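Local structure of thioesterase domain-containing protein (Pseudomonas aeruginosa, 3F1T) at residues L23-E28 with I59-D64; V72-D77 with A104-V109. The protein probably hydrolyses acyl-CoA thioesters, perhaps 1,4-dihydroxy-2-naphthoyl-CoA, as a hotdog-fold thioesterase. One frame throughout, in Å; residues are numbered along the deposited sequence. Where two conformers were deposited one is given.

Interaction 1 of 2, residues L23-E28 with I59-D64; sequences LGLTVE and ITTLMD
The helix of the hotdog fold, residues 56-70, meets the chain that leads into strand 26-31, outermost of the sheet within this chain, through two leucines, Leu23 and Leu25, which reach across to Thr61 and Leu62. All four residues are buried, and no hydrogen bond joins the two segments, so the contact is one of apolar surfaces. Leu23 crosses Thr61 at a slant, its CD2 methyl 3.8 Å from Thr61 CB. Threonine suits this place because its two branches do different work. With CG2 anti to the backbone N, that methyl faces both leucines, 3.7 Å from Leu23 CD2 and 4.2 Å from Leu25 CD2, while OG1, beside the backbone N, is hydrogen-bonded to Gly57 O one turn earlier, which satisfies a polar atom in an apolar setting. Leu25 comes in over the next residue of the helix. Its CD2 sits 4.1 Å from Leu62 CA, against the helix backbone itself, and Leu25 CG is 4.3 Å from Leu62 CD1. Gly24, with phi 69°, adopts a backbone shape that residues with a CB reach less easily, and the flanking Leu23 and Leu25 both direct their side chains to the helix. On the sheet, Leu39 packs against both Leu23 and Leu25. His19 of the second subunit packs on Leu23 and Thr61, which brings the contact to a subunit boundary. The sheet of a hotdog fold wraps a central helix, and here the lead-in to strand 26-31 closes over one side of that helix at Leu23 and Leu25.

Interaction 2 of 2, residues V72-D77 with A104-V109; sequences VCVLPD and AECYRV
Val74 holds CG1 beside its backbone N, anti to the carbonyl carbon (chi1 -66°), and CG2 between the backbone N and the carbonyl carbon; this rotation spreads its two methyls over Cys106 and Val109 of strand 100-109. Val109, with chi1 -179°, keeps CG2 beside its own backbone N, where it meets Val74. The contact lies where the loop leaving the central helix of the hotdog fold passes over an end of its antiparallel sheet. Val74 CG1 is 3.8 Å from Cys106 CB, and Val74 CG2 is 3.8 Å from Cys106 SG, so the small cysteine side chain is met along its length. Valine and cysteine suit the place because short apolar groups let the loop come close to the strand. Ile114 of the neighbouring strand touches both Val74 and Cys106. A classic beta bulge, with Tyr107 and Arg108 both facing Phe115, breaks the usual up-down order by one extra residue, so Val109 rather than Arg108 falls on the loop side with Cys106. Arg108 points away, and its NH2 hydrogen-bonds to Tyr90 O of the third subunit. Val109, though exposed, meets Val74 tip to tip, with Val109 CG2 3.8 Å from Val74 CG2 and 4.0 Å from Val74 CB.

In sequence the two contacts follow one another, and helix 56-70 connects them: residues 59-64 lie on the helix, and residues 72-77 belong to the loop that follows it. Each borders a different part of the one antiparallel sheet. Their centres are about 18 Å apart and their nearest atoms about 5 Å, without touching. Interaction 1 is deep, its centre about 5 Å from that of the chain, whereas interaction 2 is at the surface, about 14 Å out. The subunit neighbours differ too, the second subunit at interaction 1, the third and fourth at interaction 2. A bound magnesium ion lies about 8 Å from the Val109 side chain.

Interaction 1 of 2, residues L23-E28 with I59-D64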
loop_
_atom_site.group_PDB
_atom_site.type_symbol
_atom_site.label_atom_id
_atom_site.label_comp_id
_atom_site.label_asym_id
_atom_site.label_seq_id
_atom_site.Cartn_x
_atom_site.Cartn_y
_atom_site.Cartn_z
ATOM N N LEU B 23 12.978 15.833 16.148
ATOM C CA LEU B 23 11.559 15.570 16.416
ATOM C C LEU B 23 11.304 15.223 17.887
ATOM O O LEU B 23 10.160 15.194 18.332
ATOM C CB LEU B 23 11.078 14.414 15.533
ATOM C CG LEU B 23 10.167 14.626 14.314
ATOM C CD1 LEU B 23 10.302 15.991 13.668
ATOM C CD2 LEU B 23 10.367 13.525 13.277
ATOM N N GLY B 24 12.366 14.969 18.648
ATOM C CA GLY B 24 12.212 14.660 20.070
ATOM C C GLY B 24 11.542 13.317 20.312
ATOM O O GLY B 24 10.924 13.106 21.355
ATOM N N LEU B 25 11.676 12.394 19.359
ATOM C CA LEU B 25 11.003 11.100 19.451
ATOM C C LEU B 25 11.573 10.353 20.669
ATOM O O LEU B 25 12.744 10.539 21.001
ATOM C CB LEU B 25 11.262 10.307 18.168
ATOM C CG LEU B 25 10.115 10.143 17.176
ATOM C CD1 LEU B 25 9.248 11.376 17.059
ATOM C CD2 LEU B 25 10.595 9.663 15.821
ATOM N N THR B 26 10.698 9.730 21.464
ATOM C CA THR B 26 11.140 8.901 22.597
ATOM C C THR B 26 10.497 7.516 22.570
ATOM O O THR B 26 9.407 7.349 22.016
ATOM C CB THR B 26 10.815 9.544 23.973
ATOM O OG1 THR B 26 9.415 9.793 24.063
ATOM C CG2 THR B 26 11.581 10.845 24.172
ATOM N N VAL B 27 11.173 6.536 23.174
ATOM C CA VAL B 27 10.597 5.213 23.388
ATOM C C VAL B 27 9.918 5.168 24.739
ATOM O O VAL B 27 10.581 5.246 25.773
ATOM C CB VAL B 27 11.672 4.091 23.378
ATOM C CG1 VAL B 27 11.004 2.717 23.404
ATOM C CG2 VAL B 27 12.565 4.209 22.176
ATOM N N GLU B 28 8.618 4.908 24.737
ATOM C CA GLU B 28 7.856 4.859 25.970
ATOM C C GLU B 28 7.844 3.465 26.602
ATOM O O GLU B 28 7.879 3.325 27.831
ATOM C CB GLU B 28 6.428 5.344 25.705
ATOM C CG GLU B 28 6.386 6.701 25.041
ATOM C CD GLU B 28 6.679 7.821 26.015
ATOM O OE1 GLU B 28 5.824 8.057 26.906
ATOM O OE2 GLU B 28 7.763 8.450 25.900
ATOM N N ILE B 59 4.526 12.347 11.516
ATOM C CA ILE B 59 3.881 11.093 11.884
ATOM C C ILE B 59 4.336 9.919 11.036
ATOM O O ILE B 59 4.520 8.830 11.561
ATOM C CB ILE B 59 2.351 11.193 11.840
ATOM C CG1 ILE B 59 1.850 12.091 12.971
ATOM C CG2 ILE B 59 1.727 9.807 11.944
ATOM C CD1 ILE B 59 0.571 12.800 12.631
ATOM N N THR B 60 4.674 10.171 9.775
ATOM C CA THR B 60 5.338 9.158 8.959
ATOM C C THR B 60 6.637 8.705 9.598
ATOM O O THR B 60 6.956 7.516 9.609
ATOM C CB THR B 60 5.682 9.690 7.544
ATOM O OG1 THR B 60 4.474 9.882 6.809
ATOM C CG2 THR B 60 6.577 8.694 6.795
ATOM N N THR B 61 7.500 9.668 9.899
ATOM C CA THR B 61 8.752 9.353 10.561
ATOM C C THR B 61 8.492 8.567 11.839
ATOM O O THR B 61 9.159 7.575 12.105
ATOM C CB THR B 61 9.534 10.635 10.911
ATOM O OG1 THR B 61 9.844 11.347 9.702
ATOM C CG2 THR B 61 10.820 10.278 11.625
ATOM N N LEU B 62 7.555 9.042 12.655
ATOM C CA LEU B 62 7.229 8.374 13.914
ATOM C C LEU B 62 6.931 6.911 13.632
ATOM O O LEU B 62 7.466 6.010 14.290
ATOM C CB LEU B 62 6.033 9.050 14.597
ATOM C CG LEU B 62 5.364 8.258 15.731
ATOM C CD1 LEU B 62 6.315 8.095 16.929
ATOM C CD2 LEU B 62 4.045 8.885 16.147
HETATM N N MSE B 63 6.209 6.673 12.543
HETATM C CA MSE B 63 5.597 5.367 12.300
HETATM C C MSE B 63 6.486 4.441 11.482
HETATM O O MSE B 63 6.515 3.231 11.714
HETATM C CB MSE B 63 4.247 5.538 11.609
HETATM C CG MSE B 63 3.202 6.144 12.506
HETATM SE SE MSE B 63 3.008 5.223 14.194
HETATM C CE MSE B 63 3.115 3.357 13.617
ATOM N N ASP B 64 7.226 5.013 10.541
ATOM C CA ASP B 64 8.380 4.341 9.956
ATOM C C ASP B 64 9.372 3.924 11.022
ATOM O O ASP B 64 9.850 2.795 11.010
ATOM C CB ASP B 64 9.074 5.223 8.908
ATOM C CG ASP B 64 10.181 4.489 8.181
ATOM O OD1 ASP B 64 10.119 3.247 8.074
ATOM O OD2 ASP B 64 11.159 5.138 7.788
#

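Interaction 2 of 2, residues V72-D77 with A104-V109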
loop_
_atom_site.group_PDB
_atom_site.type_symbol
_atom_site.label_atom_id
_atom_site.label_comp_id
_atom_site.label_asym_id
_atom_site.label_seq_id
_atom_site.Cartn_x
_atom_site.Cartn_y
_atom_site.Cartn_z
ATOM N N VAL B 72 13.225 -5.088 17.232
ATOM C CA VAL B 72 14.037 -5.459 18.388
ATOM C C VAL B 72 13.272 -6.479 19.212
ATOM O O VAL B 72 13.867 -7.298 19.920
ATOM C CB VAL B 72 14.444 -4.255 19.286
ATOM C CG1 VAL B 72 15.217 -3.199 18.495
ATOM C CG2 VAL B 72 13.227 -3.641 19.999
ATOM N N CYS B 73 11.957 -6.494 19.040
ATOM C CA CYS B 73 11.111 -7.324 19.873
ATOM C C CYS B 73 11.256 -8.773 19.492
ATOM O O CYS B 73 10.783 -9.642 20.209
ATOM C CB CYS B 73 9.649 -6.914 19.757
ATOM S SG CYS B 73 9.337 -5.226 20.312
ATOM N N VAL B 74 11.764 -9.031 18.287
ATOM C CA VAL B 74 11.854 -10.404 17.805
ATOM C C VAL B 74 13.261 -10.881 17.495
ATOM O O VAL B 74 13.459 -12.051 17.203
ATOM C CB VAL B 74 10.958 -10.662 16.582
ATOM C CG1 VAL B 74 9.492 -10.536 16.965
ATOM C CG2 VAL B 74 11.326 -9.725 15.428
ATOM N N LEU B 75 14.202 -9.956 17.396
ATOM C CA LEU B 75 15.559 -10.326 17.045
ATOM C C LEU B 75 16.373 -10.579 18.293
ATOM O O LEU B 75 16.238 -9.858 19.283
ATOM C CB LEU B 75 16.206 -9.244 16.189
ATOM C CG LEU B 75 15.524 -9.059 14.836
ATOM C CD1 LEU B 75 16.242 -8.016 14.009
ATOM C CD2 LEU B 75 15.476 -10.398 14.097
ATOM N N PRO B 76 17.151 -11.673 18.286
ATOM C CA PRO B 76 18.039 -11.983 19.399
ATOM C C PRO B 76 19.187 -10.983 19.528
ATOM O O PRO B 76 19.514 -10.555 20.635
ATOM C CB PRO B 76 18.559 -13.391 19.063
ATOM C CG PRO B 76 18.332 -13.560 17.586
ATOM C CD PRO B 76 17.101 -12.752 17.284
ATOM N N ASP B 77 19.708 -10.514 18.404
ATOM C CA ASP B 77 20.806 -9.560 18.440
ATOM C C ASP B 77 20.377 -8.181 17.976
ATOM O O ASP B 77 19.446 -8.046 17.196
ATOM C CB ASP B 77 21.966 -10.064 17.591
ATOM C CG ASP B 77 22.344 -11.476 17.935
ATOM O OD1 ASP B 77 22.728 -11.713 19.105
ATOM O OD2 ASP B 77 22.096 -12.373 17.094
ATOM N N ALA B 104 3.833 -0.379 17.361
ATOM C CA ALA B 104 3.959 -1.451 16.379
ATOM C C ALA B 104 4.309 -2.792 17.003
ATOM O O ALA B 104 4.995 -2.863 18.032
ATOM C CB ALA B 104 4.972 -1.088 15.308
ATOM N N GLU B 105 3.983 -3.852 16.279
ATOM C CA GLU B 105 4.206 -5.201 16.748
ATOM C C GLU B 105 4.549 -6.044 15.519
ATOM O O GLU B 105 3.839 -5.982 14.524
ATOM C CB GLU B 105 2.914 -5.723 17.385
ATOM C CG GLU B 105 3.061 -7.095 18.058
ATOM C CD GLU B 105 1.738 -7.614 18.637
ATOM O OE1 GLU B 105 0.666 -7.399 17.999
ATOM O OE2 GLU B 105 1.787 -8.265 19.714
ATOM N N CYS B 106 5.651 -6.790 15.573
ATOM C CA CYS B 106 5.975 -7.776 14.533
ATOM C C CYS B 106 4.969 -8.918 14.503
ATOM O O CYS B 106 4.662 -9.498 15.541
ATOM C CB CYS B 106 7.379 -8.335 14.738
ATOM S SG CYS B 106 8.634 -7.062 14.756
ATOM N N TYR B 107 4.434 -9.224 13.322
ATOM C CA TYR B 107 3.427 -10.275 13.199
ATOM C C TYR B 107 3.897 -11.444 12.324
ATOM O O TYR B 107 3.333 -12.545 12.387
ATOM C CB TYR B 107 2.096 -9.704 12.696
ATOM C CG TYR B 107 2.133 -9.190 11.276
ATOM C CD1 TYR B 107 1.875 -10.037 10.200
ATOM C CD2 TYR B 107 2.379 -7.852 11.006
ATOM C CE1 TYR B 107 1.967 -9.589 8.905
ATOM C CE2 TYR B 107 2.386 -7.374 9.700
ATOM C CZ TYR B 107 2.104 -8.234 8.666
ATOM O OH TYR B 107 2.128 -7.776 7.369
ATOM N N ARG B 108 4.997 -11.240 11.595
ATOM C CA ARG B 108 5.651 -12.340 10.893
ATOM C C ARG B 108 7.146 -12.116 10.734
ATOM O O ARG B 108 7.595 -11.004 10.412
ATOM C CB ARG B 108 5.027 -12.581 9.515
ATOM C CG ARG B 108 5.476 -13.908 8.896
ATOM C CD ARG B 108 5.108 -14.007 7.439
ATOM N NE ARG B 108 3.660 -13.968 7.252
ATOM C CZ ARG B 108 3.012 -12.932 6.737
ATOM N NH1 ARG B 108 3.699 -11.891 6.281
ATOM N NH2 ARG B 108 1.696 -12.983 6.586
ATOM N N VAL B 109 7.902 -13.185 10.967
ATOM C CA VAL B 109 9.356 -13.187 10.835
ATOM C C VAL B 109 9.768 -14.335 9.932
ATOM O O VAL B 109 9.458 -15.482 10.210
ATOM C CB VAL B 109 10.043 -13.378 12.198
ATOM C CG1 VAL B 109 11.557 -13.350 12.041
ATOM C CG2 VAL B 109 9.585 -12.290 13.177
#